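Long-range contacts in OLD nuclease (Thermus scotoductus, PDB 6P74), which degrades linear and supercoiled double-stranded DNA in the 5' to 3' direction with divalent metals and also has a DNA-stimulated ATPase activity: residues A[409-420]-A[456-467]; A[315-323]-A[344-352]. All coordinates share one frame; numbering follows the deposited sequence.

Overall arrangement
Contact 2 belongs to the C-terminal part of the ATPase domain and contact 1 to the Toprim domain, yet their centres are about 14 Å apart and they touch. Helix 409-422 joins them: one side packs on helix 443-467 in contact 1, while Leu414, Ile415, Gly417 and Val418 meet Val317, Leu347 and Val350 of contact 2. Both are partly buried, contact 2 nearer the chain's centre (about 15 Å against about 26 Å, centre to centre). In 409-420 with 456-467, two parallel helices are joined by a lysine network beside the metal site and by a Glu413-Arg462 pair. In 315-323 with 344-352, away from the annotated sites, one arginine ties a loop to a helix beside Phe320 on Leu347.

Contact 1. Residues A[409-420]-A[456-467]; sequences KAGIELIVGVCK and EQEKNQRIQACA
In the Toprim domain, the nuclease part of the enzyme, Lys409 at the start of helix 409-422 reaches Glu456 and Asn460 of helix 443-467 beside the metal site. The segments 409-420 and 456-467 run side by side in the same direction, nearly parallel, their axes 9.5 Å from each other. With CG anti to the carbonyl carbon (chi1 -68°) and the chain extended beyond it, Lys409 enters a hole between Glu456, Lys459, Asn460 and Ile463 as a knob into a hole, and Lys409 CB rests on Ile463 CD1 at 3.7 Å. Lys409 NZ gives a salt bridge of 2.7 Å to Glu456 OE1, met nearly along the C-O axis, and a hydrogen bond of 2.8 Å to Asn460 OD1, on a lone pair in the carbonyl plane. Glu456 OE2 takes Lys459 NZ, so one carboxylate holds two ammonium groups. Lys409 NZ also bonds to the backbone O of Asp431, which binds samarium together with Glu480; this is consistent with Lys409 being a second-shell residue of the probable two-metal centre. Both helices lie against the parallel sheet of the Toprim fold: Ile412 and Val416 touch strand 426-431, while Ile463 and Ala467 touch strand 472-475. Farther along, Val416 CG1 meets Cys466 SG at 3.6 Å. Glu413 OE2 lies in the guanidinium plane of Arg462 and takes a nearly straight salt bridge from Arg462 NE (2.8 Å, 176°), although the carboxylate is turned 60° from that plane. The strongest polar partner of Glu413, however, is Arg353, which forms a salt bridge with the same oxygen, and a water joins it to Lys459 O.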
loop_
_atom_site.group_PDB
_atom_site.type_symbol
_atom_site.label_atom_id
_atom_site.label_comp_id
_atom_site.label_asym_id
_atom_site.label_seq_id
_atom_site.Cartn_x
_atom_site.Cartn_y
_atom_site.Cartn_z
ATOM N N LYS A 409 -20.650 15.805 -37.897
ATOM C CA LYS A 409 -20.689 14.384 -38.235
ATOM C C LYS A 409 -19.288 13.778 -38.276
ATOM O O LYS A 409 -19.056 12.703 -37.703
ATOM C CB LYS A 409 -21.445 14.178 -39.546
ATOM C CG LYS A 409 -22.965 14.519 -39.361
ATOM C CD LYS A 409 -23.775 14.312 -40.639
ATOM C CE LYS A 409 -25.272 14.594 -40.391
ATOM N NZ LYS A 409 -26.057 14.514 -41.661
ATOM N N ALA A 410 -18.332 14.467 -38.922
ATOM C CA ALA A 410 -16.950 13.998 -38.914
ATOM C C ALA A 410 -16.432 13.846 -37.489
ATOM O O ALA A 410 -15.642 12.939 -37.211
ATOM C CB ALA A 410 -16.048 14.945 -39.727
ATOM N N GLY A 411 -16.886 14.705 -36.575
ATOM C CA GLY A 411 -16.511 14.566 -35.177
ATOM C C GLY A 411 -17.100 13.324 -34.544
ATOM O O GLY A 411 -16.472 12.702 -33.680
ATOM N N ILE A 412 -18.325 12.960 -34.946
ATOM C CA ILE A 412 -18.951 11.738 -34.440
ATOM C C ILE A 412 -18.162 10.506 -34.888
ATOM O O ILE A 412 -17.857 9.627 -34.082
ATOM C CB ILE A 412 -20.425 11.648 -34.880
ATOM C CG1 ILE A 412 -21.265 12.688 -34.152
ATOM C CG2 ILE A 412 -20.992 10.283 -34.539
ATOM C CD1 ILE A 412 -22.695 12.749 -34.623
ATOM N N GLU A 413 -17.849 10.416 -36.181
ATOM C CA GLU A 413 -16.963 9.361 -36.669
ATOM C C GLU A 413 -15.761 9.171 -35.760
ATOM O O GLU A 413 -15.408 8.043 -35.398
ATOM C CB GLU A 413 -16.446 9.692 -38.062
ATOM C CG GLU A 413 -17.376 9.523 -39.175
ATOM C CD GLU A 413 -16.596 9.397 -40.450
ATOM O OE1 GLU A 413 -15.929 8.352 -40.622
ATOM O OE2 GLU A 413 -16.595 10.358 -41.246
ATOM N N LEU A 414 -15.100 10.274 -35.399
ATOM C CA LEU A 414 -13.885 10.160 -34.606
ATOM C C LEU A 414 -14.182 9.505 -33.266
ATOM O O LEU A 414 -13.537 8.524 -32.891
ATOM C CB LEU A 414 -13.244 11.534 -34.421
ATOM C CG LEU A 414 -11.918 11.608 -33.667
ATOM C CD1 LEU A 414 -10.928 10.572 -34.215
ATOM C CD2 LEU A 414 -11.352 12.991 -33.856
ATOM N N ILE A 415 -15.186 10.014 -32.546
ATOM C CA ILE A 415 -15.470 9.512 -31.206
ATOM C C ILE A 415 -15.996 8.088 -31.275
ATOM O O ILE A 415 -15.707 7.264 -30.397
ATOM C CB ILE A 415 -16.468 10.431 -30.467
ATOM C CG1 ILE A 415 -15.969 11.867 -30.409
ATOM C CG2 ILE A 415 -16.735 9.905 -29.056
ATOM C CD1 ILE A 415 -14.589 11.997 -29.879
ATOM N N VAL A 416 -16.815 7.783 -32.292
ATOM C CA VAL A 416 -17.250 6.405 -32.507
ATOM C C VAL A 416 -16.044 5.474 -32.646
ATOM O O VAL A 416 -15.983 4.410 -32.020
ATOM C CB VAL A 416 -18.172 6.312 -33.731
ATOM C CG1 VAL A 416 -18.157 4.881 -34.287
ATOM C CG2 VAL A 416 -19.581 6.692 -33.344
ATOM N N GLY A 417 -15.062 5.867 -33.465
ATOM C CA GLY A 417 -13.900 5.011 -33.682
ATOM C C GLY A 417 -13.108 4.754 -32.411
ATOM O O GLY A 417 -12.638 3.643 -32.173
ATOM N N VAL A 418 -12.986 5.768 -31.562
ATOM C CA VAL A 418 -12.337 5.589 -30.269
ATOM C C VAL A 418 -13.184 4.702 -29.363
ATOM O O VAL A 418 -12.684 3.733 -28.781
ATOM C CB VAL A 418 -12.049 6.960 -29.631
ATOM C CG1 VAL A 418 -11.584 6.793 -28.207
ATOM C CG2 VAL A 418 -11.003 7.692 -30.453
ATOM N N CYS A 419 -14.486 5.001 -29.242
ATOM C CA CYS A 419 -15.355 4.153 -28.424
ATOM C C CYS A 419 -15.348 2.705 -28.909
ATOM O O CYS A 419 -15.290 1.766 -28.103
ATOM C CB CYS A 419 -16.792 4.680 -28.425
ATOM S SG CYS A 419 -17.010 6.219 -27.569
ATOM N N LYS A 420 -15.435 2.499 -30.222
ATOM C CA LYS A 420 -15.366 1.142 -30.737
ATOM C C LYS A 420 -14.044 0.484 -30.344
ATOM O O LYS A 420 -14.029 -0.621 -29.786
ATOM C CB LYS A 420 -15.569 1.139 -32.254
ATOM C CG LYS A 420 -16.844 0.396 -32.668
ATOM C CD LYS A 420 -17.079 0.352 -34.163
ATOM C CE LYS A 420 -15.795 0.295 -34.986
ATOM N NZ LYS A 420 -16.056 0.358 -36.469
ATOM N N GLU A 456 -24.061 14.845 -47.625
ATOM C CA GLU A 456 -24.658 14.435 -46.361
ATOM C C GLU A 456 -24.931 12.935 -46.330
ATOM O O GLU A 456 -24.693 12.281 -45.310
ATOM C CB GLU A 456 -25.947 15.218 -46.106
ATOM C CG GLU A 456 -25.712 16.682 -45.706
ATOM C CD GLU A 456 -24.749 16.890 -44.526
ATOM O OE1 GLU A 456 -24.938 16.274 -43.450
ATOM O OE2 GLU A 456 -23.793 17.690 -44.680
ATOM N N GLN A 457 -25.415 12.370 -47.443
ATOM C CA GLN A 457 -25.709 10.943 -47.469
ATOM C C GLN A 457 -24.448 10.118 -47.287
ATOM O O GLN A 457 -24.471 9.095 -46.600
ATOM C CB GLN A 457 -26.438 10.588 -48.758
ATOM C CG GLN A 457 -27.914 11.049 -48.711
ATOM C CD GLN A 457 -28.618 10.903 -50.037
ATOM O OE1 GLN A 457 -27.996 10.994 -51.101
ATOM N NE2 GLN A 457 -29.929 10.663 -49.982
ATOM N N GLU A 458 -23.337 10.589 -47.836
ATOM C CA GLU A 458 -22.054 9.933 -47.644
ATOM C C GLU A 458 -21.614 10.008 -46.186
ATOM O O GLU A 458 -21.198 8.995 -45.605
ATOM C CB GLU A 458 -21.022 10.577 -48.562
ATOM C CG GLU A 458 -19.827 9.718 -48.873
ATOM C CD GLU A 458 -18.651 10.544 -49.371
ATOM O OE1 GLU A 458 -17.707 10.777 -48.575
ATOM O OE2 GLU A 458 -18.691 10.980 -50.547
ATOM N N LYS A 459 -21.710 11.199 -45.572
ATOM C CA LYS A 459 -21.379 11.330 -44.150
ATOM C C LYS A 459 -22.268 10.443 -43.279
ATOM O O LYS A 459 -21.791 9.864 -42.290
ATOM C CB LYS A 459 -21.511 12.778 -43.681
ATOM C CG LYS A 459 -20.707 13.799 -44.419
ATOM C CD LYS A 459 -20.933 15.144 -43.808
ATOM C CE LYS A 459 -20.422 16.272 -44.672
ATOM N NZ LYS A 459 -21.079 17.549 -44.235
ATOM N N ASN A 460 -23.569 10.363 -43.607
ATOM C CA ASN A 460 -24.481 9.505 -42.864
ATOM C C ASN A 460 -24.090 8.037 -43.014
ATOM O O ASN A 460 -24.206 7.262 -42.063
ATOM C CB ASN A 460 -25.926 9.712 -43.344
ATOM C CG ASN A 460 -26.425 11.108 -43.078
ATOM O OD1 ASN A 460 -25.811 11.843 -42.304
ATOM N ND2 ASN A 460 -27.555 11.490 -43.725
ATOM N N GLN A 461 -23.658 7.642 -44.215
ATOM C CA GLN A 461 -23.256 6.265 -44.472
ATOM C C GLN A 461 -21.963 5.919 -43.746
ATOM O O GLN A 461 -21.805 4.792 -43.265
ATOM C CB GLN A 461 -23.106 6.030 -45.980
ATOM C CG GLN A 461 -22.823 4.592 -46.348
ATOM C CD GLN A 461 -23.746 3.618 -45.606
ATOM O OE1 GLN A 461 -23.278 2.771 -44.838
ATOM N NE2 GLN A 461 -25.061 3.746 -45.822
ATOM N N ARG A 462 -21.028 6.859 -43.644
ATOM C CA ARG A 462 -19.795 6.544 -42.927
ATOM C C ARG A 462 -20.060 6.339 -41.440
ATOM O O ARG A 462 -19.501 5.421 -40.826
ATOM C CB ARG A 462 -18.761 7.628 -43.135
ATOM C CG ARG A 462 -18.238 7.790 -44.558
ATOM C CD ARG A 462 -17.398 9.094 -44.641
ATOM N NE ARG A 462 -16.276 8.980 -43.712
ATOM C CZ ARG A 462 -15.149 8.298 -43.952
ATOM N NH1 ARG A 462 -14.968 7.680 -45.116
ATOM N NH2 ARG A 462 -14.191 8.232 -43.027
ATOM N N ILE A 463 -20.945 7.153 -40.854
ATOM C CA ILE A 463 -21.312 6.965 -39.454
ATOM C C ILE A 463 -21.944 5.593 -39.252
ATOM O O ILE A 463 -21.708 4.914 -38.244
ATOM C CB ILE A 463 -22.244 8.108 -38.997
ATOM C CG1 ILE A 463 -21.410 9.360 -38.724
ATOM C CG2 ILE A 463 -23.012 7.691 -37.744
ATOM C CD1 ILE A 463 -22.214 10.654 -38.753
ATOM N N GLN A 464 -22.770 5.173 -40.198
ATOM C CA GLN A 464 -23.441 3.887 -40.102
ATOM C C GLN A 464 -22.443 2.733 -40.218
ATOM O O GLN A 464 -22.582 1.702 -39.545
ATOM C CB GLN A 464 -24.500 3.823 -41.198
ATOM C CG GLN A 464 -25.302 2.608 -41.201
ATOM C CD GLN A 464 -26.751 2.901 -40.939
ATOM O OE1 GLN A 464 -27.105 3.883 -40.263
ATOM N NE2 GLN A 464 -27.609 2.050 -41.467
ATOM N N ALA A 465 -21.425 2.898 -41.062
ATOM C CA ALA A 465 -20.413 1.865 -41.237
ATOM C C ALA A 465 -19.568 1.694 -39.978
ATOM O O ALA A 465 -19.279 0.565 -39.572
ATOM C CB ALA A 465 -19.520 2.200 -42.437
ATOM N N CYS A 466 -19.161 2.789 -39.336
ATOM C CA CYS A 466 -18.318 2.559 -38.171
ATOM C C CYS A 466 -19.146 2.221 -36.934
ATOM O O CYS A 466 -18.765 1.331 -36.171
ATOM C CB CYS A 466 -17.397 3.745 -37.918
ATOM S SG CYS A 466 -18.199 5.384 -37.865
ATOM N N ALA A 467 -20.294 2.876 -36.726
ATOM C CA ALA A 467 -21.043 2.606 -35.500
ATOM C C ALA A 467 -21.817 1.295 -35.560
ATOM O O ALA A 467 -22.001 0.645 -34.521
ATOM C CB ALA A 467 -21.993 3.770 -35.192
HETATM O O HOH W 1 -19.294 11.348 -41.140
#

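Contact 2. Residues A[315-323]-A[344-352]; sequences ADVNRFEAL and KSALDNVRN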
loop_
_atom_site.group_PDB
_atom_site.type_symbol
_atom_site.label_atom_id
_atom_site.label_comp_id
_atom_site.label_asym_id
_atom_site.label_seq_id
_atom_site.Cartn_x
_atom_site.Cartn_y
_atom_site.Cartn_z
ATOM N N ALA A 315 -6.383 12.979 -20.630
ATOM C CA ALA A 315 -6.783 11.842 -21.455
ATOM C C ALA A 315 -7.484 12.428 -22.675
ATOM O O ALA A 315 -8.703 12.610 -22.675
ATOM C CB ALA A 315 -7.643 10.879 -20.680
ATOM N N ASP A 316 -6.692 12.727 -23.706
ATOM C CA ASP A 316 -7.144 13.461 -24.883
ATOM C C ASP A 316 -7.615 12.488 -25.954
ATOM O O ASP A 316 -6.835 11.639 -26.403
ATOM C CB ASP A 316 -6.008 14.323 -25.425
ATOM C CG ASP A 316 -6.501 15.461 -26.273
ATOM O OD1 ASP A 316 -7.237 15.208 -27.265
ATOM O OD2 ASP A 316 -6.158 16.616 -25.927
ATOM N N VAL A 317 -8.873 12.628 -26.393
ATOM C CA VAL A 317 -9.365 11.719 -27.424
ATOM C C VAL A 317 -8.616 11.919 -28.740
ATOM O O VAL A 317 -8.500 10.985 -29.538
ATOM C CB VAL A 317 -10.887 11.861 -27.623
ATOM C CG1 VAL A 317 -11.170 13.208 -28.094
ATOM C CG2 VAL A 317 -11.376 10.917 -28.665
ATOM N N ASN A 318 -8.102 13.118 -29.003
ATOM C CA ASN A 318 -7.380 13.323 -30.252
ATOM C C ASN A 318 -6.036 12.623 -30.236
ATOM O O ASN A 318 -5.441 12.408 -31.292
ATOM C CB ASN A 318 -7.209 14.818 -30.526
ATOM C CG ASN A 318 -8.533 15.571 -30.445
ATOM O OD1 ASN A 318 -9.294 15.643 -31.423
ATOM N ND2 ASN A 318 -8.831 16.114 -29.260
ATOM N N ARG A 319 -5.560 12.236 -29.069
ATOM C CA ARG A 319 -4.329 11.471 -28.972
ATOM C C ARG A 319 -4.949 10.139 -28.542
ATOM O O ARG A 319 -5.224 9.913 -27.359
ATOM C CB ARG A 319 -3.436 12.113 -27.905
ATOM C CG ARG A 319 -1.966 11.857 -28.048
ATOM C CD ARG A 319 -1.203 12.696 -27.029
ATOM N NE ARG A 319 -0.859 14.035 -27.510
ATOM C CZ ARG A 319 0.354 14.363 -27.957
ATOM N NH1 ARG A 319 1.329 13.453 -27.970
ATOM N NH2 ARG A 319 0.599 15.599 -28.372
ATOM N N PHE A 320 -5.190 9.249 -29.505
ATOM C CA PHE A 320 -5.973 8.052 -29.216
ATOM C C PHE A 320 -4.891 6.979 -29.112
ATOM O O PHE A 320 -5.114 5.969 -28.437
ATOM C CB PHE A 320 -7.044 7.643 -30.240
ATOM C CG PHE A 320 -6.561 7.641 -31.655
ATOM C CD1 PHE A 320 -5.781 6.600 -32.135
ATOM C CD2 PHE A 320 -6.910 8.672 -32.525
ATOM C CE1 PHE A 320 -5.332 6.595 -33.456
ATOM C CE2 PHE A 320 -6.466 8.682 -33.847
ATOM C CZ PHE A 320 -5.679 7.642 -34.315
ATOM N N GLU A 321 -3.718 7.183 -29.723
ATOM C CA GLU A 321 -2.662 6.188 -29.580
ATOM C C GLU A 321 -2.240 6.029 -28.126
ATOM O O GLU A 321 -1.814 4.942 -27.723
ATOM C CB GLU A 321 -1.438 6.550 -30.438
ATOM C CG GLU A 321 -1.722 6.649 -31.941
ATOM C CD GLU A 321 -2.237 8.022 -32.357
ATOM O OE1 GLU A 321 -2.675 8.803 -31.478
ATOM O OE2 GLU A 321 -2.202 8.324 -33.568
ATOM N N ALA A 322 -2.341 7.099 -27.330
ATOM C CA ALA A 322 -1.887 7.046 -25.939
ATOM C C ALA A 322 -2.822 6.249 -25.033
ATOM O O ALA A 322 -2.386 5.775 -23.977
ATOM C CB ALA A 322 -1.741 8.455 -25.381
ATOM N N LEU A 323 -4.070 6.049 -25.450
ATOM C CA LEU A 323 -5.122 5.606 -24.553
ATOM C C LEU A 323 -5.039 4.124 -24.250
ATOM O O LEU A 323 -4.886 3.293 -25.156
ATOM C CB LEU A 323 -6.483 5.938 -25.155
ATOM C CG LEU A 323 -6.775 7.442 -25.171
ATOM C CD1 LEU A 323 -8.089 7.755 -25.874
ATOM C CD2 LEU A 323 -6.737 8.020 -23.748
ATOM N N LYS A 344 -4.810 1.780 -36.409
ATOM C CA LYS A 344 -4.368 3.152 -36.191
ATOM C C LYS A 344 -4.522 4.007 -37.446
ATOM O O LYS A 344 -4.914 5.175 -37.363
ATOM C CB LYS A 344 -2.922 3.171 -35.700
ATOM C CG LYS A 344 -2.753 2.783 -34.224
ATOM C CD LYS A 344 -1.331 3.073 -33.751
ATOM C CE LYS A 344 -1.076 2.624 -32.324
ATOM N NZ LYS A 344 0.282 3.087 -31.872
ATOM N N SER A 345 -4.225 3.455 -38.618
ATOM C CA SER A 345 -4.195 4.305 -39.801
ATOM C C SER A 345 -5.600 4.746 -40.210
ATOM O O SER A 345 -5.796 5.893 -40.618
ATOM C CB SER A 345 -3.496 3.588 -40.948
ATOM O OG SER A 345 -4.375 2.621 -41.478
ATOM N N ALA A 346 -6.593 3.862 -40.110
ATOM C CA ALA A 346 -7.965 4.261 -40.425
ATOM C C ALA A 346 -8.477 5.339 -39.466
ATOM O O ALA A 346 -9.082 6.330 -39.895
ATOM C CB ALA A 346 -8.888 3.043 -40.401
ATOM N N LEU A 347 -8.259 5.161 -38.160
ATOM C CA LEU A 347 -8.672 6.195 -37.216
ATOM C C LEU A 347 -7.899 7.501 -37.438
ATOM O O LEU A 347 -8.451 8.597 -37.279
ATOM C CB LEU A 347 -8.506 5.695 -35.782
ATOM C CG LEU A 347 -9.435 6.402 -34.792
ATOM C CD1 LEU A 347 -10.890 6.334 -35.297
ATOM C CD2 LEU A 347 -9.324 5.823 -33.397
ATOM N N ASP A 348 -6.624 7.412 -37.813
ATOM C CA ASP A 348 -5.848 8.625 -38.052
ATOM C C ASP A 348 -6.406 9.397 -39.241
ATOM O O ASP A 348 -6.477 10.634 -39.217
ATOM C CB ASP A 348 -4.367 8.273 -38.274
ATOM C CG ASP A 348 -3.518 9.490 -38.670
ATOM O OD1 ASP A 348 -3.294 10.392 -37.825
ATOM O OD2 ASP A 348 -3.079 9.547 -39.840
ATOM N N ASN A 349 -6.804 8.682 -40.294
ATOM C CA ASN A 349 -7.481 9.327 -41.413
ATOM C C ASN A 349 -8.733 10.060 -40.945
ATOM O O ASN A 349 -9.016 11.174 -41.401
ATOM C CB ASN A 349 -7.831 8.287 -42.474
ATOM C CG ASN A 349 -8.572 8.880 -43.650
ATOM O OD1 ASN A 349 -7.992 9.627 -44.432
ATOM N ND2 ASN A 349 -9.857 8.545 -43.789
ATOM N N VAL A 350 -9.489 9.447 -40.028
ATOM C CA VAL A 350 -10.715 10.067 -39.544
ATOM C C VAL A 350 -10.373 11.285 -38.710
ATOM O O VAL A 350 -11.070 12.298 -38.754
ATOM C CB VAL A 350 -11.560 9.048 -38.745
ATOM C CG1 VAL A 350 -12.640 9.756 -37.973
ATOM C CG2 VAL A 350 -12.180 8.000 -39.674
ATOM N N ARG A 351 -9.277 11.217 -37.958
ATOM C CA ARG A 351 -8.863 12.369 -37.170
ATOM C C ARG A 351 -8.494 13.542 -38.070
ATOM O O ARG A 351 -8.798 14.696 -37.748
ATOM C CB ARG A 351 -7.697 11.985 -36.259
ATOM C CG ARG A 351 -7.049 13.171 -35.568
ATOM C CD ARG A 351 -6.041 12.725 -34.540
ATOM N NE ARG A 351 -4.981 11.928 -35.155
ATOM C CZ ARG A 351 -4.162 11.115 -34.486
ATOM N NH1 ARG A 351 -4.284 10.966 -33.164
ATOM N NH2 ARG A 351 -3.225 10.434 -35.144
ATOM N N ASN A 352 -7.867 13.262 -39.217
ATOM C CA ASN A 352 -7.481 14.323 -40.143
ATOM C C ASN A 352 -8.692 14.939 -40.822
ATOM O O ASN A 352 -8.743 16.160 -41.010
ATOM C CB ASN A 352 -6.516 13.789 -41.203
ATOM C CG ASN A 352 -5.152 13.436 -40.636
ATOM O OD1 ASN A 352 -4.727 13.953 -39.591
ATOM N ND2 ASN A 352 -4.454 12.545 -41.326
#
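Arg351 of helix 341-355 reaches across to Asn318, Phe320 and Glu321 in the loop that leads into strand 323-328 of the ATPase domain's mixed sheet. This loop holds two type I beta turns, Asp316 to Arg319 and Phe320 to Leu323, and an Asx turn in which Asp316 OD1 accepts from Asn318 N. From CB, which points toward the loop, the Arg351 chain runs extended through CG and bends at chi3 (60°). Arg351 CD then lies 3.3 Å from Asn318 O, and Arg351 NE passes Phe320 CE2 at 3.8 Å. Arg351 CZ sits 3.4 Å from Phe320 CE2, with the guanidinium and ring planes only 20° apart. Arg351 NH1 donates to the backbone O of Asn318 (2.6 Å) and to Glu321 OE1, while NH2 bonds to Glu321 OE2, an end-on, two-nitrogen grip with carboxylate and guanidinium nearly coplanar. Asp348, one turn earlier on the helix, takes NH2 as well, so two carboxylates fix the rotation of the guanidinium. Lys344 lays its aliphatic CD 4.0 Å from Glu321 CG, its NZ being paired with Glu341. Under the Phe320 ring, on the face away from Glu321 OE1, Leu347 CD2 makes a CH-pi contact 3.7 Å from the centroid.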